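Local atomic coordinates of VgrG protein (Vibrio cholerae, PDB entry 4E1D), a protein that probably cross-links host-cell actin into oligomers at the expense of ATP, through the actin cross-linking domain of a VgrG toxin. Residues A[23-28]-A[94-99]; A[29-34]-A[89-94]; A[60-65]-A[85-90]. All blocks are in the same frame, centred on the assembly; numbering follows the deposited sequence.

Strand 85-97 is common to all three contacts. Contacts 1 and 2 pair successive parts of it with strand 24-32, while contact 3 joins its first half to strand 56-68 on the other side, so strand 85-97 lies between two antiparallel neighbours. Contacts 1 and 2 are buried. The first mixes backbone bonds with packing against methionine and the adenine end of ADP, and the second has a leucine-valine face turned to helix 101-124. Contact 3 is only partly buried and more polar, with hydroxyl, amide and imidazole groups round a beta bulge. E28 of contact 1 and E90, shared by contacts 2 and 3, bind the same manganese.

Contact 1 (A[23-28]-A[94-99]); sequences SSIGIE and YPCEMD. With MN (manganese (II) ion), chain D; ADP (adenosine-5'-diphosphate), chain B.
I25 O is held from several directions. C96 N donates to it at 3.1 Å, a water donates as well and reaches on weakly to Y94 O, and the CA-H of P95 points at the same oxygen. The return bond, I25 N to C96 O, is 2.9 Å long and nearly in line with the carbonyl, completing an antiparallel hydrogen-bonded pair. Two residues further on, M98 N donates to S23 O at 3.1 Å. M98 starts with CG anti to its own carbonyl carbon (chi1 -79°), which lays CG against I25 CB at 3.7 Å, the two side chains crossing at about a right angle. The methionine then bends at chi3, and its CE meets I25 CD1. C96 SG shares a face with I25 and packs on helix 101-124.

The nucleotide lies along the other side. P95 sits over the adenine face, its CG 3.4 Å from ADP C5, and S24 OG donates to ADP N1 at 2.8 Å. Having no side chain, G26 lets the ribose come close, with its CA 3.2 Å from ADP O2'. At the far end E28 OE2 binds manganese at 2.2 Å. Together these strands form one wall of an ADP-manganese site, consistent with the glutamine synthetase-like fold of actin cross-linking domains.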
loop_
_atom_site.group_PDB
_atom_site.type_symbol
_atom_site.label_atom_id
_atom_site.label_comp_id
_atom_site.label_asym_id
_atom_site.label_seq_id
_atom_site.Cartn_x
_atom_site.Cartn_y
_atom_site.Cartn_z
ATOM N N SER A 23 -6.143 15.600 -0.183
ATOM C CA SER A 23 -6.003 14.201 0.224
ATOM C C SER A 23 -6.425 13.237 -0.885
ATOM O O SER A 23 -7.390 13.512 -1.612
ATOM C CB SER A 23 -6.797 13.923 1.497
ATOM O OG SER A 23 -8.181 14.173 1.312
ATOM N N SER A 24 -5.694 12.120 -1.018
ATOM C CA SER A 24 -5.958 11.113 -2.035
ATOM C C SER A 24 -6.233 9.732 -1.449
ATOM O O SER A 24 -5.898 9.461 -0.297
ATOM C CB SER A 24 -4.807 11.057 -3.032
ATOM O OG SER A 24 -3.553 10.906 -2.392
ATOM N N ILE A 25 -6.881 8.872 -2.248
ATOM C CA ILE A 25 -7.232 7.506 -1.868
ATOM C C ILE A 25 -7.061 6.494 -3.014
ATOM O O ILE A 25 -7.449 6.754 -4.154
ATOM C CB ILE A 25 -8.614 7.421 -1.148
ATOM C CG1 ILE A 25 -8.844 6.022 -0.508
ATOM C CG2 ILE A 25 -9.771 7.861 -2.068
ATOM C CD1 ILE A 25 -9.697 5.994 0.732
ATOM N N GLY A 26 -6.462 5.359 -2.671
ATOM C CA GLY A 26 -6.233 4.218 -3.541
ATOM C C GLY A 26 -6.717 2.952 -2.864
ATOM O O GLY A 26 -6.648 2.852 -1.636
ATOM N N ILE A 27 -7.256 1.992 -3.640
ATOM C CA ILE A 27 -7.774 0.738 -3.081
ATOM C C ILE A 27 -7.141 -0.498 -3.705
ATOM O O ILE A 27 -6.707 -0.459 -4.855
ATOM C CB ILE A 27 -9.338 0.661 -3.046
ATOM C CG1 ILE A 27 -9.953 0.669 -4.466
ATOM C CG2 ILE A 27 -9.952 1.754 -2.141
ATOM C CD1 ILE A 27 -11.372 0.153 -4.594
ATOM N N GLU A 28 -7.092 -1.589 -2.936
ATOM C CA GLU A 28 -6.583 -2.886 -3.370
ATOM C C GLU A 28 -7.693 -3.874 -3.133
ATOM O O GLU A 28 -8.302 -3.857 -2.064
ATOM C CB GLU A 28 -5.328 -3.288 -2.596
ATOM C CG GLU A 28 -4.109 -2.469 -2.957
ATOM C CD GLU A 28 -2.963 -2.672 -1.990
ATOM O OE1 GLU A 28 -2.963 -2.019 -0.923
ATOM O OE2 GLU A 28 -2.088 -3.517 -2.282
ATOM N N TYR A 94 -6.296 3.213 -9.464
ATOM C CA TYR A 94 -5.436 4.362 -9.710
ATOM C C TYR A 94 -5.933 5.391 -8.698
ATOM O O TYR A 94 -7.155 5.508 -8.537
ATOM C CB TYR A 94 -5.566 4.872 -11.151
ATOM C CG TYR A 94 -4.740 4.066 -12.125
ATOM C CD1 TYR A 94 -5.255 2.922 -12.725
ATOM C CD2 TYR A 94 -3.431 4.428 -12.426
ATOM C CE1 TYR A 94 -4.494 2.168 -13.617
ATOM C CE2 TYR A 94 -2.662 3.685 -13.321
ATOM C CZ TYR A 94 -3.198 2.552 -13.912
ATOM O OH TYR A 94 -2.448 1.799 -14.783
ATOM N N PRO A 95 -5.048 6.051 -7.915
ATOM C CA PRO A 95 -5.546 6.976 -6.890
ATOM C C PRO A 95 -6.397 8.102 -7.439
ATOM O O PRO A 95 -6.238 8.512 -8.593
ATOM C CB PRO A 95 -4.269 7.527 -6.265
ATOM C CG PRO A 95 -3.221 7.337 -7.305
ATOM C CD PRO A 95 -3.571 6.034 -7.928
ATOM N N CYS A 96 -7.311 8.585 -6.607
ATOM C CA CYS A 96 -8.186 9.696 -6.938
ATOM C C CYS A 96 -8.324 10.560 -5.691
ATOM O O CYS A 96 -7.847 10.161 -4.622
ATOM C CB CYS A 96 -9.537 9.197 -7.444
ATOM S SG CYS A 96 -10.527 8.328 -6.205
ATOM N N GLU A 97 -8.952 11.744 -5.828
ATOM C CA GLU A 97 -9.200 12.656 -4.716
ATOM C C GLU A 97 -10.209 11.995 -3.771
ATOM O O GLU A 97 -11.138 11.336 -4.244
ATOM C CB GLU A 97 -9.744 13.987 -5.240
ATOM C CG GLU A 97 -8.750 14.751 -6.104
ATOM C CD GLU A 97 -9.318 15.897 -6.921
ATOM O OE1 GLU A 97 -8.846 16.085 -8.065
ATOM O OE2 GLU A 97 -10.225 16.605 -6.426
ATOM N N MET A 98 -10.001 12.125 -2.443
ATOM C CA MET A 98 -10.873 11.520 -1.428
ATOM C C MET A 98 -12.313 12.010 -1.495
ATOM O O MET A 98 -13.232 11.244 -1.197
ATOM C CB MET A 98 -10.307 11.722 -0.020
ATOM C CG MET A 98 -9.192 10.754 0.304
ATOM S SD MET A 98 -8.866 10.512 2.059
ATOM C CE MET A 98 -10.244 9.497 2.532
ATOM N N ASP A 99 -12.505 13.284 -1.878
ATOM C CA ASP A 99 -13.817 13.925 -1.984
ATOM C C ASP A 99 -14.409 13.893 -3.398
ATOM O O ASP A 99 -15.446 14.511 -3.639
ATOM C CB ASP A 99 -13.779 15.362 -1.412
ATOM C CG ASP A 99 -12.865 16.353 -2.118
ATOM O OD1 ASP A 99 -12.123 15.936 -3.038
ATOM O OD2 ASP A 99 -12.874 17.540 -1.735
HETATM MN MN MN D . -0.883 -4.821 -3.590
HETATM P PB ADP B . 1.869 -2.918 -2.652
HETATM O O1B ADP B . 2.634 -3.865 -3.472
HETATM O O2B ADP B . 2.770 -2.324 -1.567
HETATM O O3B ADP B . 0.677 -3.616 -2.010
HETATM P PA ADP B . 0.564 -1.603 -4.975
HETATM O O1A ADP B . 1.449 -1.095 -6.051
HETATM O O2A ADP B . 0.006 -2.994 -5.384
HETATM O O3A ADP B . 1.364 -1.723 -3.591
HETATM O "O5'" ADP B . -0.651 -0.596 -4.756
HETATM C "C5'" ADP B . -0.369 0.656 -4.113
HETATM C "C4'" ADP B . -1.654 1.287 -3.646
HETATM O "O4'" ADP B . -1.435 2.684 -3.353
HETATM C "C3'" ADP B . -2.832 1.234 -4.617
HETATM O "O3'" ADP B . -4.047 0.884 -3.962
HETATM C "C2'" ADP B . -2.824 2.631 -5.242
HETATM O "O2'" ADP B . -4.097 3.078 -5.687
HETATM C "C1'" ADP B . -2.373 3.469 -4.061
HETATM N N9 ADP B . -1.749 4.749 -4.409
HETATM C C8 ADP B . -0.727 4.962 -5.291
HETATM N N7 ADP B . -0.397 6.228 -5.422
HETATM C C5 ADP B . -1.263 6.887 -4.557
HETATM C C6 ADP B . -1.456 8.249 -4.258
HETATM N N6 ADP B . -0.795 9.231 -4.855
HETATM N N1 ADP B . -2.423 8.565 -3.362
HETATM C C2 ADP B . -3.148 7.575 -2.819
HETATM N N3 ADP B . -3.068 6.257 -3.035
HETATM C C4 ADP B . -2.100 5.972 -3.921
HETATM O O HOH W 1 -9.457 15.452 -1.277
HETATM O O HOH W 2 -8.873 4.716 -5.675
#

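Contact 2 (A[29-34]-A[89-94]). With MN (manganese (II) ion), chain D; ADP (adenosine-5'-diphosphate), chain B.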
loop_
_atom_site.group_PDB
_atom_site.type_symbol
_atom_site.label_atom_id
_atom_site.label_comp_id
_atom_site.label_asym_id
_atom_site.label_seq_id
_atom_site.Cartn_x
_atom_site.Cartn_y
_atom_site.Cartn_z
ATOM N N ASN A 29 -7.990 -4.705 -4.138
ATOM C CA ASN A 29 -9.089 -5.654 -4.075
ATOM C C ASN A 29 -8.702 -7.031 -4.595
ATOM O O ASN A 29 -8.722 -7.253 -5.805
ATOM C CB ASN A 29 -10.288 -5.068 -4.837
ATOM C CG ASN A 29 -11.598 -5.778 -4.636
ATOM O OD1 ASN A 29 -11.878 -6.360 -3.580
ATOM N ND2 ASN A 29 -12.454 -5.686 -5.643
ATOM N N GLU A 30 -8.355 -7.950 -3.680
ATOM C CA GLU A 30 -7.983 -9.313 -4.039
ATOM C C GLU A 30 -9.256 -10.118 -4.328
ATOM O O GLU A 30 -10.146 -10.209 -3.477
ATOM C CB GLU A 30 -7.115 -9.963 -2.953
ATOM C CG GLU A 30 -6.479 -11.270 -3.395
ATOM C CD GLU A 30 -5.820 -12.088 -2.301
ATOM O OE1 GLU A 30 -4.875 -12.845 -2.614
ATOM O OE2 GLU A 30 -6.249 -11.982 -1.130
ATOM N N LEU A 31 -9.342 -10.670 -5.549
ATOM C CA LEU A 31 -10.491 -11.442 -6.013
ATOM C C LEU A 31 -10.496 -12.875 -5.528
ATOM O O LEU A 31 -9.441 -13.462 -5.260
ATOM C CB LEU A 31 -10.622 -11.401 -7.547
ATOM C CG LEU A 31 -10.768 -10.029 -8.201
ATOM C CD1 LEU A 31 -10.717 -10.155 -9.692
ATOM C CD2 LEU A 31 -12.061 -9.335 -7.781
ATOM N N ALA A 32 -11.714 -13.426 -5.422
ATOM C CA ALA A 32 -11.982 -14.787 -4.995
ATOM C C ALA A 32 -12.687 -15.572 -6.110
ATOM O O ALA A 32 -13.576 -15.035 -6.767
ATOM C CB ALA A 32 -12.840 -14.762 -3.737
ATOM N N GLY A 33 -12.284 -16.824 -6.305
ATOM C CA GLY A 33 -12.893 -17.711 -7.295
ATOM C C GLY A 33 -12.086 -17.990 -8.548
ATOM O O GLY A 33 -12.550 -18.733 -9.418
ATOM N N LEU A 34 -10.888 -17.382 -8.662
ATOM C CA LEU A 34 -9.997 -17.547 -9.806
ATOM C C LEU A 34 -8.531 -17.284 -9.494
ATOM O O LEU A 34 -8.183 -16.781 -8.417
ATOM C CB LEU A 34 -10.450 -16.697 -11.027
ATOM C CG LEU A 34 -10.592 -15.161 -10.896
ATOM C CD1 LEU A 34 -9.253 -14.472 -10.856
ATOM C CD2 LEU A 34 -11.288 -14.599 -12.103
ATOM N N VAL A 89 -5.562 -12.876 -8.184
ATOM C CA VAL A 89 -5.690 -11.604 -8.894
ATOM C C VAL A 89 -6.044 -10.514 -7.887
ATOM O O VAL A 89 -6.879 -10.726 -7.002
ATOM C CB VAL A 89 -6.702 -11.668 -10.075
ATOM C CG1 VAL A 89 -6.996 -10.285 -10.663
ATOM C CG2 VAL A 89 -6.206 -12.602 -11.165
ATOM N N GLU A 90 -5.385 -9.363 -8.014
ATOM C CA GLU A 90 -5.673 -8.224 -7.173
ATOM C C GLU A 90 -5.906 -7.017 -8.052
ATOM O O GLU A 90 -5.063 -6.681 -8.886
ATOM C CB GLU A 90 -4.548 -7.961 -6.171
ATOM C CG GLU A 90 -4.899 -6.893 -5.150
ATOM C CD GLU A 90 -3.745 -6.478 -4.264
ATOM O OE1 GLU A 90 -2.669 -6.141 -4.807
ATOM O OE2 GLU A 90 -3.922 -6.476 -3.024
ATOM N N LEU A 91 -7.052 -6.374 -7.872
ATOM C CA LEU A 91 -7.401 -5.165 -8.611
ATOM C C LEU A 91 -6.911 -3.956 -7.802
ATOM O O LEU A 91 -7.334 -3.744 -6.661
ATOM C CB LEU A 91 -8.914 -5.098 -8.904
ATOM C CG LEU A 91 -9.575 -6.337 -9.554
ATOM C CD1 LEU A 91 -11.038 -6.080 -9.852
ATOM C CD2 LEU A 91 -8.836 -6.794 -10.814
ATOM N N VAL A 92 -5.946 -3.227 -8.366
ATOM C CA VAL A 92 -5.301 -2.087 -7.720
ATOM C C VAL A 92 -5.734 -0.794 -8.413
ATOM O O VAL A 92 -5.308 -0.520 -9.530
ATOM C CB VAL A 92 -3.761 -2.281 -7.701
ATOM C CG1 VAL A 92 -3.071 -1.137 -6.984
ATOM C CG2 VAL A 92 -3.371 -3.612 -7.069
ATOM N N SER A 93 -6.584 -0.000 -7.745
ATOM C CA SER A 93 -7.101 1.254 -8.290
ATOM C C SER A 93 -6.032 2.303 -8.523
ATOM O O SER A 93 -4.974 2.264 -7.891
ATOM C CB SER A 93 -8.221 1.816 -7.418
ATOM O OG SER A 93 -7.709 2.453 -6.259
ATOM N N TYR A 94 -6.296 3.213 -9.464
ATOM C CA TYR A 94 -5.436 4.362 -9.710
ATOM C C TYR A 94 -5.933 5.391 -8.698
ATOM O O TYR A 94 -7.155 5.508 -8.537
ATOM C CB TYR A 94 -5.566 4.872 -11.151
ATOM C CG TYR A 94 -4.740 4.066 -12.125
ATOM C CD1 TYR A 94 -5.255 2.922 -12.725
ATOM C CD2 TYR A 94 -3.431 4.428 -12.426
ATOM C CE1 TYR A 94 -4.494 2.168 -13.617
ATOM C CE2 TYR A 94 -2.662 3.685 -13.321
ATOM C CZ TYR A 94 -3.198 2.552 -13.912
ATOM O OH TYR A 94 -2.448 1.799 -14.783
HETATM MN MN MN D . -0.883 -4.821 -3.590
HETATM P PB ADP B . 1.869 -2.918 -2.652
HETATM O O1B ADP B . 2.634 -3.865 -3.472
HETATM O O2B ADP B . 2.770 -2.324 -1.567
HETATM O O3B ADP B . 0.677 -3.616 -2.010
HETATM P PA ADP B . 0.564 -1.603 -4.975
HETATM O O1A ADP B . 1.449 -1.095 -6.051
HETATM O O2A ADP B . 0.006 -2.994 -5.384
HETATM O O3A ADP B . 1.364 -1.723 -3.591
HETATM O "O5'" ADP B . -0.651 -0.596 -4.756
HETATM C "C5'" ADP B . -0.369 0.656 -4.113
HETATM C "C4'" ADP B . -1.654 1.287 -3.646
HETATM O "O4'" ADP B . -1.435 2.684 -3.353
HETATM C "C3'" ADP B . -2.832 1.234 -4.617
HETATM O "O3'" ADP B . -4.047 0.884 -3.962
HETATM C "C2'" ADP B . -2.824 2.631 -5.242
HETATM O "O2'" ADP B . -4.097 3.078 -5.687
HETATM C "C1'" ADP B . -2.373 3.469 -4.061
HETATM N N9 ADP B . -1.749 4.749 -4.409
HETATM C C8 ADP B . -0.727 4.962 -5.291
HETATM N N7 ADP B . -0.397 6.228 -5.422
HETATM C C5 ADP B . -1.263 6.887 -4.557
HETATM C C6 ADP B . -1.456 8.249 -4.258
HETATM N N6 ADP B . -0.795 9.231 -4.855
HETATM N N1 ADP B . -2.423 8.565 -3.362
HETATM C C2 ADP B . -3.148 7.575 -2.819
HETATM N N3 ADP B . -3.068 6.257 -3.035
HETATM C C4 ADP B . -2.100 5.972 -3.921
HETATM O O HOH W 3 -7.902 -14.213 -7.644
#
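L31 carries CG anti to its carbonyl carbon (chi1 -58°) and V89 carries CG1 anti to its backbone N (chi1 171°); with these torsions the two lie side by side, pointing the same way, L31 CD1 3.8 Å from V89 CG1. They belong to an antiparallel pair of strands, 24-32 and 85-97. L31 CD1 also touches L91 CG at 4.0 Å, the two leucines crossing at a slant, and L34 brings CD1 to V89 CG2 at 3.6 Å. Helix 101-124 covers this apolar side, with F118 on L31 and L34, and M111 on L91.

Between the backbones, N29 and L91 make a hydrogen-bonded pair, 2.8 Å from L91 N to N29 O, and L31 N adds a bond to V89 O. A water bridges the turn, donating to L31 O and L34 O and accepting from V89 N. The face carrying E30 and E90 is polar. E30 OE1 is hydrogen-bonded to T88 OG1, whereas E90 stretches to the nucleotide site. There V92 CG1 lies against the ribose, near C3' and O5', and S93 O accepts a short bond of 2.5 Å from ADP O2'. E90 OE1 binds the manganese at 2.5 Å, as does ADP O3B.

Contact 3 (A[60-65]-A[85-90]); sequences LTKDMN and QTHTVE. With MN (manganese (II) ion), chain D.
T61 and E90 hold one end. E90 O is shared by a side-chain donor, T61 OG1 at 2.7 Å, and a backbone donor, T61 N at 3.2 Å, the two arriving on opposite faces of the carbonyl plane, and E90 N answers to T61 O. Further along the backbone, D63 N donates to T88 O at 2.7 Å and T88 N to M64 O. The register slips by one residue, a beta bulge between K62 and N65, before the antiparallel pairing resumes at N65 with H87.

Side-chain hydrogen bonds gather round that bulge. T88 OG1 accepts from M64 N at 2.9 Å. N65 ND2 meets an in-plane lone pair of Q85 OE1 at 3.1 Å, almost straight. G67 N binds N65 OD1, and S68 holds the Q85 amide nitrogen.

K62 makes a CH-pi contact with H87. Its CG lies between backbone N and carbonyl carbon (chi1 56°), and the extended chain beyond carries CD over the ring, 3.6 Å from its centroid and 8° off the normal, while NZ goes to S42 O and a water. On the side of the ring away from K62, N65 ND2 comes 3.5 Å from H87 CE1, the amide plane turned 79° to the ring.

The carboxylates of D63 and E90 lie nearly parallel and stacked, D63 OD2 3.8 Å from E90 OE2, a closeness the manganese on E90 probably eases.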
loop_
_atom_site.group_PDB
_atom_site.type_symbol
_atom_site.label_atom_id
_atom_site.label_comp_id
_atom_site.label_asym_id
_atom_site.label_seq_id
_atom_site.Cartn_x
_atom_site.Cartn_y
_atom_site.Cartn_z
ATOM N N LEU A 60 -4.798 -4.609 -13.324
ATOM C CA LEU A 60 -5.041 -6.033 -13.190
ATOM C C LEU A 60 -3.676 -6.591 -12.849
ATOM O O LEU A 60 -2.751 -6.496 -13.663
ATOM C CB LEU A 60 -5.566 -6.606 -14.516
ATOM C CG LEU A 60 -7.082 -6.629 -14.688
ATOM C CD1 LEU A 60 -7.625 -5.276 -15.149
ATOM C CD2 LEU A 60 -7.469 -7.674 -15.678
ATOM N N THR A 61 -3.510 -7.057 -11.604
ATOM C CA THR A 61 -2.212 -7.540 -11.127
ATOM C C THR A 61 -2.244 -8.952 -10.561
ATOM O O THR A 61 -3.299 -9.416 -10.123
ATOM C CB THR A 61 -1.635 -6.593 -10.034
ATOM O OG1 THR A 61 -2.394 -6.716 -8.831
ATOM C CG2 THR A 61 -1.566 -5.140 -10.461
ATOM N N LYS A 62 -1.069 -9.608 -10.519
ATOM C CA LYS A 62 -0.892 -10.898 -9.853
ATOM C C LYS A 62 -0.507 -10.556 -8.412
ATOM O O LYS A 62 0.227 -9.591 -8.181
ATOM C CB LYS A 62 0.169 -11.790 -10.530
ATOM C CG LYS A 62 1.554 -11.178 -10.681
ATOM C CD LYS A 62 2.610 -12.213 -10.937
ATOM C CE LYS A 62 3.903 -11.542 -11.319
ATOM N NZ LYS A 62 5.008 -12.514 -11.529
ATOM N N ASP A 63 -1.035 -11.302 -7.446
ATOM C CA ASP A 63 -0.784 -11.022 -6.038
ATOM C C ASP A 63 -0.057 -12.162 -5.303
ATOM O O ASP A 63 1.172 -12.210 -5.339
ATOM C CB ASP A 63 -2.094 -10.577 -5.345
ATOM C CG ASP A 63 -1.983 -10.082 -3.910
ATOM O OD1 ASP A 63 -0.913 -9.557 -3.542
ATOM O OD2 ASP A 63 -2.983 -10.195 -3.166
ATOM N N MET A 64 -0.809 -13.067 -4.650
ATOM C CA MET A 64 -0.279 -14.170 -3.855
ATOM C C MET A 64 0.020 -15.386 -4.709
ATOM O O MET A 64 -0.883 -15.901 -5.373
ATOM C CB MET A 64 -1.268 -14.524 -2.726
ATOM C CG MET A 64 -0.755 -14.228 -1.343
ATOM S SD MET A 64 -0.480 -12.468 -1.010
ATOM C CE MET A 64 -1.799 -12.151 0.172
ATOM N N ASN A 65 1.281 -15.860 -4.672
ATOM C CA ASN A 65 1.717 -17.037 -5.427
ATOM C C ASN A 65 1.008 -18.274 -4.887
ATOM O O ASN A 65 1.111 -18.571 -3.695
ATOM C CB ASN A 65 3.252 -17.192 -5.410
ATOM C CG ASN A 65 3.771 -18.335 -6.253
ATOM O OD1 ASN A 65 3.528 -19.515 -5.981
ATOM N ND2 ASN A 65 4.534 -18.015 -7.280
ATOM N N GLN A 85 3.706 -19.735 -13.259
ATOM C CA GLN A 85 3.259 -19.729 -11.862
ATOM C C GLN A 85 1.826 -19.232 -11.774
ATOM O O GLN A 85 1.462 -18.320 -12.514
ATOM C CB GLN A 85 4.146 -18.793 -11.010
ATOM C CG GLN A 85 5.630 -19.145 -10.949
ATOM C CD GLN A 85 5.904 -20.392 -10.136
ATOM O OE1 GLN A 85 5.665 -20.452 -8.923
ATOM N NE2 GLN A 85 6.437 -21.412 -10.786
ATOM N N THR A 86 1.029 -19.793 -10.837
ATOM C CA THR A 86 -0.349 -19.343 -10.597
ATOM C C THR A 86 -0.324 -18.314 -9.470
ATOM O O THR A 86 0.450 -18.447 -8.517
ATOM C CB THR A 86 -1.308 -20.491 -10.224
ATOM O OG1 THR A 86 -0.878 -21.111 -9.017
ATOM C CG2 THR A 86 -1.475 -21.510 -11.318
ATOM N N HIS A 87 -1.174 -17.297 -9.574
ATOM C CA HIS A 87 -1.281 -16.248 -8.571
ATOM C C HIS A 87 -2.728 -15.844 -8.382
ATOM O O HIS A 87 -3.534 -16.013 -9.293
ATOM C CB HIS A 87 -0.501 -14.996 -9.007
ATOM C CG HIS A 87 0.974 -15.182 -9.133
ATOM N ND1 HIS A 87 1.836 -14.817 -8.117
ATOM C CD2 HIS A 87 1.698 -15.664 -10.170
ATOM C CE1 HIS A 87 3.048 -15.116 -8.552
ATOM N NE2 HIS A 87 3.015 -15.627 -9.782
ATOM N N THR A 88 -3.045 -15.243 -7.230
ATOM C CA THR A 88 -4.370 -14.673 -7.008
ATOM C C THR A 88 -4.382 -13.328 -7.764
ATOM O O THR A 88 -3.324 -12.725 -7.983
ATOM C CB THR A 88 -4.657 -14.454 -5.513
ATOM O OG1 THR A 88 -3.632 -13.642 -4.942
ATOM C CG2 THR A 88 -4.793 -15.748 -4.733
ATOM N N VAL A 89 -5.562 -12.876 -8.184
ATOM C CA VAL A 89 -5.690 -11.604 -8.894
ATOM C C VAL A 89 -6.044 -10.514 -7.887
ATOM O O VAL A 89 -6.879 -10.726 -7.002
ATOM C CB VAL A 89 -6.702 -11.668 -10.075
ATOM C CG1 VAL A 89 -6.996 -10.285 -10.663
ATOM C CG2 VAL A 89 -6.206 -12.602 -11.165
ATOM N N GLU A 90 -5.385 -9.363 -8.014
ATOM C CA GLU A 90 -5.673 -8.224 -7.173
ATOM C C GLU A 90 -5.906 -7.017 -8.052
ATOM O O GLU A 90 -5.063 -6.681 -8.886
ATOM C CB GLU A 90 -4.548 -7.961 -6.171
ATOM C CG GLU A 90 -4.899 -6.893 -5.150
ATOM C CD GLU A 90 -3.745 -6.478 -4.264
ATOM O OE1 GLU A 90 -2.669 -6.141 -4.807
ATOM O OE2 GLU A 90 -3.922 -6.476 -3.024
HETATM MN MN MN D . -0.883 -4.821 -3.590
HETATM O O HOH W 4 4.705 -14.968 -12.618
#